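PDB 4K0J: heavy metal cation tricomponent efflux pump ZneA(CzcA-like) from Cupriavidus metallidurans, which acts as a Zn(II)/proton antiporter of the resistance-nodulation-cell division family, probably driving heavy metal cations out of the cell as part of a tripartite efflux system. Local coordinates for residues Thr180-Leu192 and Ser751-Arg763. Residues are numbered along the deposited sequence; the frame is centred on the assembly and turned at random.
Sequences TTQFMLEFDPVML and SYNVVARFIGSSR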
loop_
_atom_site.group_PDB
_atom_site.type_symbol
_atom_site.label_atom_id
_atom_site.label_comp_id
_atom_site.label_asym_id
_atom_site.label_seq_id
_atom_site.Cartn_x
_atom_site.Cartn_y
_atom_site.Cartn_z
ATOM N N THR C 180 20.376 -19.419 -27.901
ATOM C CA THR C 180 21.056 -19.512 -26.616
ATOM C C THR C 180 22.121 -20.601 -26.727
ATOM O O THR C 180 21.903 -21.628 -27.364
ATOM C CB THR C 180 20.086 -19.827 -25.471
ATOM O OG1 THR C 180 19.478 -21.097 -25.703
ATOM C CG2 THR C 180 18.992 -18.782 -25.395
ATOM N N THR C 181 23.278 -20.362 -26.123
ATOM C CA THR C 181 24.424 -21.248 -26.288
ATOM C C THR C 181 24.651 -22.096 -25.045
ATOM O O THR C 181 24.708 -21.578 -23.929
ATOM C CB THR C 181 25.713 -20.443 -26.596
ATOM O OG1 THR C 181 25.540 -19.687 -27.801
ATOM C CG2 THR C 181 26.912 -21.370 -26.751
ATOM N N GLN C 182 24.784 -23.403 -25.236
ATOM C CA GLN C 182 25.046 -24.294 -24.111
ATOM C C GLN C 182 26.197 -25.243 -24.396
ATOM O O GLN C 182 26.602 -25.415 -25.546
ATOM C CB GLN C 182 23.784 -25.066 -23.711
ATOM C CG GLN C 182 23.114 -25.831 -24.829
ATOM C CD GLN C 182 21.755 -26.355 -24.417
ATOM O OE1 GLN C 182 21.230 -27.301 -25.013
ATOM N NE2 GLN C 182 21.175 -25.740 -23.390
ATOM N N PHE C 183 26.729 -25.833 -23.330
ATOM C CA PHE C 183 27.809 -26.808 -23.415
ATOM C C PHE C 183 27.155 -28.176 -23.343
ATOM O O PHE C 183 26.371 -28.438 -22.431
ATOM C CB PHE C 183 28.769 -26.658 -22.226
ATOM C CG PHE C 183 29.609 -25.406 -22.252
ATOM C CD1 PHE C 183 30.992 -25.491 -22.253
ATOM C CD2 PHE C 183 29.023 -24.151 -22.255
ATOM C CE1 PHE C 183 31.777 -24.350 -22.266
ATOM C CE2 PHE C 183 29.801 -23.005 -22.272
ATOM C CZ PHE C 183 31.180 -23.105 -22.275
ATOM N N MET C 184 27.457 -29.054 -24.292
ATOM C CA MET C 184 26.827 -30.369 -24.272
ATOM C C MET C 184 27.679 -31.512 -24.807
ATOM O O MET C 184 28.312 -31.404 -25.859
ATOM C CB MET C 184 25.470 -30.335 -24.980
ATOM C CG MET C 184 25.525 -29.962 -26.448
ATOM S SD MET C 184 23.873 -29.848 -27.158
ATOM C CE MET C 184 24.255 -29.738 -28.902
ATOM N N LEU C 185 27.687 -32.605 -24.052
ATOM C CA LEU C 185 28.287 -33.852 -24.497
ATOM C C LEU C 185 27.212 -34.655 -25.200
ATOM O O LEU C 185 26.077 -34.728 -24.732
ATOM C CB LEU C 185 28.837 -34.640 -23.305
ATOM C CG LEU C 185 29.542 -35.984 -23.546
ATOM C CD1 LEU C 185 28.568 -37.155 -23.573
ATOM C CD2 LEU C 185 30.379 -35.959 -24.817
ATOM N N GLU C 186 27.575 -35.268 -26.320
ATOM C CA GLU C 186 26.625 -36.057 -27.091
ATOM C C GLU C 186 26.847 -37.560 -26.905
ATOM O O GLU C 186 27.573 -38.195 -27.672
ATOM C CB GLU C 186 26.689 -35.657 -28.563
ATOM C CG GLU C 186 26.435 -34.173 -28.781
ATOM C CD GLU C 186 26.228 -33.815 -30.240
ATOM O OE1 GLU C 186 26.771 -34.522 -31.118
ATOM O OE2 GLU C 186 25.514 -32.825 -30.510
ATOM N N PHE C 187 26.204 -38.108 -25.874
ATOM C CA PHE C 187 26.342 -39.514 -25.492
ATOM C C PHE C 187 26.032 -40.521 -26.598
ATOM O O PHE C 187 25.185 -40.290 -27.464
ATOM C CB PHE C 187 25.443 -39.832 -24.295
ATOM C CG PHE C 187 26.063 -39.535 -22.968
ATOM C CD1 PHE C 187 27.107 -40.309 -22.487
ATOM C CD2 PHE C 187 25.593 -38.495 -22.187
ATOM C CE1 PHE C 187 27.682 -40.041 -21.253
ATOM C CE2 PHE C 187 26.162 -38.223 -20.953
ATOM C CZ PHE C 187 27.206 -38.997 -20.487
ATOM N N ASP C 188 26.736 -41.645 -26.543
ATOM C CA ASP C 188 26.398 -42.819 -27.328
ATOM C C ASP C 188 26.275 -43.978 -26.351
ATOM O O ASP C 188 27.284 -44.524 -25.903
ATOM C CB ASP C 188 27.477 -43.116 -28.368
ATOM C CG ASP C 188 27.178 -44.366 -29.177
ATOM O OD1 ASP C 188 25.988 -44.636 -29.437
ATOM O OD2 ASP C 188 28.133 -45.078 -29.550
ATOM N N PRO C 189 25.032 -44.351 -26.012
ATOM C CA PRO C 189 24.701 -45.371 -25.006
ATOM C C PRO C 189 25.386 -46.721 -25.235
ATOM O O PRO C 189 25.352 -47.571 -24.344
ATOM C CB PRO C 189 23.183 -45.519 -25.148
ATOM C CG PRO C 189 22.732 -44.208 -25.683
ATOM C CD PRO C 189 23.823 -43.761 -26.611
ATOM N N VAL C 190 25.982 -46.909 -26.411
ATOM C CA VAL C 190 26.771 -48.098 -26.709
ATOM C C VAL C 190 27.834 -48.313 -25.633
ATOM O O VAL C 190 28.095 -49.446 -25.214
ATOM C CB VAL C 190 27.454 -47.980 -28.086
ATOM C CG1 VAL C 190 28.340 -49.187 -28.352
ATOM C CG2 VAL C 190 26.411 -47.831 -29.180
ATOM N N MET C 191 28.432 -47.214 -25.179
ATOM C CA MET C 191 29.412 -47.269 -24.101
ATOM C C MET C 191 28.780 -46.926 -22.748
ATOM O O MET C 191 29.449 -46.430 -21.841
ATOM C CB MET C 191 30.615 -46.367 -24.400
ATOM C CG MET C 191 31.422 -46.791 -25.630
ATOM S SD MET C 191 32.168 -48.441 -25.514
ATOM C CE MET C 191 32.804 -48.648 -27.177
ATOM N N LEU C 192 27.483 -47.194 -22.630
ATOM C CA LEU C 192 26.776 -47.097 -21.359
ATOM C C LEU C 192 26.229 -48.472 -21.009
ATOM O O LEU C 192 25.770 -48.711 -19.891
ATOM C CB LEU C 192 25.626 -46.102 -21.463
ATOM C CG LEU C 192 25.999 -44.630 -21.356
ATOM C CD1 LEU C 192 24.805 -43.768 -21.714
ATOM C CD2 LEU C 192 26.480 -44.322 -19.949
ATOM N N SER C 751 26.644 -16.610 -18.433
ATOM C CA SER C 751 26.510 -17.971 -17.932
ATOM C C SER C 751 25.777 -18.877 -18.929
ATOM O O SER C 751 24.940 -18.415 -19.705
ATOM C CB SER C 751 25.812 -17.970 -16.574
ATOM O OG SER C 751 24.563 -17.314 -16.657
ATOM N N TYR C 752 26.108 -20.165 -18.907
ATOM C CA TYR C 752 25.587 -21.118 -19.881
ATOM C C TYR C 752 25.273 -22.435 -19.181
ATOM O O TYR C 752 25.915 -22.787 -18.193
ATOM C CB TYR C 752 26.604 -21.357 -21.012
ATOM C CG TYR C 752 27.240 -20.091 -21.554
ATOM C CD1 TYR C 752 28.398 -19.573 -20.983
ATOM C CD2 TYR C 752 26.683 -19.412 -22.630
ATOM C CE1 TYR C 752 28.982 -18.414 -21.464
ATOM C CE2 TYR C 752 27.263 -18.248 -23.121
ATOM C CZ TYR C 752 28.413 -17.754 -22.532
ATOM O OH TYR C 752 28.996 -16.599 -23.008
ATOM N N ASN C 753 24.283 -23.159 -19.691
ATOM C CA ASN C 753 23.940 -24.458 -19.136
ATOM C C ASN C 753 24.821 -25.535 -19.738
ATOM O O ASN C 753 25.044 -25.555 -20.945
ATOM C CB ASN C 753 22.473 -24.804 -19.406
ATOM C CG ASN C 753 21.508 -23.796 -18.814
ATOM O OD1 ASN C 753 20.426 -23.558 -19.359
ATOM N ND2 ASN C 753 21.896 -23.192 -17.698
ATOM N N VAL C 754 25.333 -26.422 -18.892
ATOM C CA VAL C 754 25.994 -27.627 -19.369
ATOM C C VAL C 754 24.987 -28.763 -19.369
ATOM O O VAL C 754 24.410 -29.104 -18.327
ATOM C CB VAL C 754 27.193 -28.021 -18.502
ATOM C CG1 VAL C 754 28.027 -29.089 -19.203
ATOM C CG2 VAL C 754 28.028 -26.803 -18.168
ATOM N N VAL C 755 24.791 -29.339 -20.550
ATOM C CA VAL C 755 23.774 -30.359 -20.774
ATOM C C VAL C 755 24.399 -31.695 -21.185
ATOM O O VAL C 755 25.405 -31.729 -21.899
ATOM C CB VAL C 755 22.795 -29.913 -21.884
ATOM C CG1 VAL C 755 21.629 -30.877 -21.991
ATOM C CG2 VAL C 755 22.295 -28.509 -21.613
ATOM N N ALA C 756 23.808 -32.793 -20.716
ATOM C CA ALA C 756 24.163 -34.127 -21.199
ATOM C C ALA C 756 22.968 -34.730 -21.915
ATOM O O ALA C 756 21.864 -34.758 -21.373
ATOM C CB ALA C 756 24.583 -35.019 -20.054
ATOM N N ARG C 757 23.187 -35.201 -23.137
ATOM C CA ARG C 757 22.133 -35.865 -23.886
ATOM C C ARG C 757 22.707 -36.768 -24.976
ATOM O O ARG C 757 23.799 -36.519 -25.491
ATOM C CB ARG C 757 21.180 -34.840 -24.501
ATOM C CG ARG C 757 21.789 -33.999 -25.610
ATOM C CD ARG C 757 20.715 -33.216 -26.353
ATOM N NE ARG C 757 21.269 -32.391 -27.422
ATOM C CZ ARG C 757 20.541 -31.629 -28.233
ATOM N NH1 ARG C 757 21.130 -30.911 -29.181
ATOM N NH2 ARG C 757 19.222 -31.585 -28.098
ATOM N N PHE C 758 21.961 -37.817 -25.316
ATOM C CA PHE C 758 22.340 -38.738 -26.380
ATOM C C PHE C 758 22.423 -38.009 -27.707
ATOM O O PHE C 758 21.753 -36.994 -27.910
ATOM C CB PHE C 758 21.321 -39.871 -26.489
ATOM C CG PHE C 758 21.147 -40.654 -25.221
ATOM C CD1 PHE C 758 22.228 -40.919 -24.399
ATOM C CD2 PHE C 758 19.898 -41.117 -24.846
ATOM C CE1 PHE C 758 22.072 -41.641 -23.221
ATOM C CE2 PHE C 758 19.735 -41.841 -23.672
ATOM C CZ PHE C 758 20.826 -42.103 -22.857
ATOM N N ILE C 759 23.242 -38.533 -28.611
ATOM C CA ILE C 759 23.439 -37.911 -29.916
ATOM C C ILE C 759 22.209 -38.107 -30.795
ATOM O O ILE C 759 21.354 -38.947 -30.506
ATOM C CB ILE C 759 24.694 -38.477 -30.626
ATOM C CG1 ILE C 759 25.231 -37.483 -31.662
ATOM C CG2 ILE C 759 24.402 -39.849 -31.236
ATOM C CD1 ILE C 759 26.541 -37.903 -32.299
ATOM N N GLY C 760 22.115 -37.321 -31.863
ATOM C CA GLY C 760 21.032 -37.462 -32.815
ATOM C C GLY C 760 21.056 -38.839 -33.445
ATOM O O GLY C 760 22.080 -39.524 -33.404
ATOM N N SER C 761 19.927 -39.245 -34.016
ATOM C CA SER C 761 19.779 -40.565 -34.628
ATOM C C SER C 761 19.955 -41.712 -33.629
ATOM O O SER C 761 20.074 -42.872 -34.022
ATOM C CB SER C 761 20.726 -40.738 -35.823
ATOM O OG SER C 761 22.074 -40.876 -35.400
ATOM N N SER C 762 19.978 -41.380 -32.341
ATOM C CA SER C 762 19.937 -42.380 -31.281
ATOM C C SER C 762 18.577 -42.284 -30.607
ATOM O O SER C 762 18.181 -43.163 -29.841
ATOM C CB SER C 762 21.055 -42.145 -30.262
ATOM O OG SER C 762 20.931 -43.007 -29.141
ATOM N N ARG C 763 17.873 -41.197 -30.913
ATOM C CA ARG C 763 16.520 -40.946 -30.427
ATOM C C ARG C 763 15.615 -40.663 -31.619
ATOM O O ARG C 763 14.513 -40.143 -31.461
ATOM C CB ARG C 763 16.519 -39.738 -29.492
ATOM C CG ARG C 763 17.435 -38.630 -29.974
ATOM C CD ARG C 763 17.286 -37.342 -29.191
ATOM N NE ARG C 763 18.304 -36.380 -29.606
ATOM C CZ ARG C 763 18.373 -35.123 -29.186
ATOM N NH1 ARG C 763 19.345 -34.338 -29.630
ATOM N NH2 ARG C 763 17.477 -34.646 -28.328
#
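Phe183, Phe187 and Arg757 carry much of the contact between 182-187 and 751-758, the parallel central pair of a four-stranded mixed sheet. The sheet joins distant parts of the chain far from its centre, consistent with the docking domain of RND pumps, and illustrates how in-register pairing sets each side chain beside its partner on the same face, Phe183 with Val754 and Met184 with Val755. Phe183, Leu185 and Phe187 each hydrogen-bond through backbone N and O to residues two apart on the partner, from Asn753 to Ile759; only Arg757 N to Leu185 O is weak.

On one face, chi1 of -70° lays the Phe183 ring alongside Tyr752, whose CB is 3.8 Å from Phe183 CE2. The Phe183 and Tyr752 rings lie oblique to each other, at 51°. Val745 of strand 741-747 also touches Phe183. On the other face, the extended side chains of Met184 and Arg757 converge: Met184 SD lies 3.6 Å from Arg757 NE, while Met184 CE approaches the guanidinium edge. Glu186 OE2 stays 5.0 Å from Arg757 NH1, and its OE1 instead forms a salt bridge with Arg259.

Phe187 shares the Phe183 face and reaches Ile202 of helix 199-208. Leu185 CD1 sits over the centre of the Phe187 ring, and Ala756 CB touches its edge at CE2 (3.7 Å). Phe187 CB abuts the edge of the Phe758 ring, over whose face Pro189, though poorly ordered, places CG 3.7 Å from the centroid in a CH-pi contact.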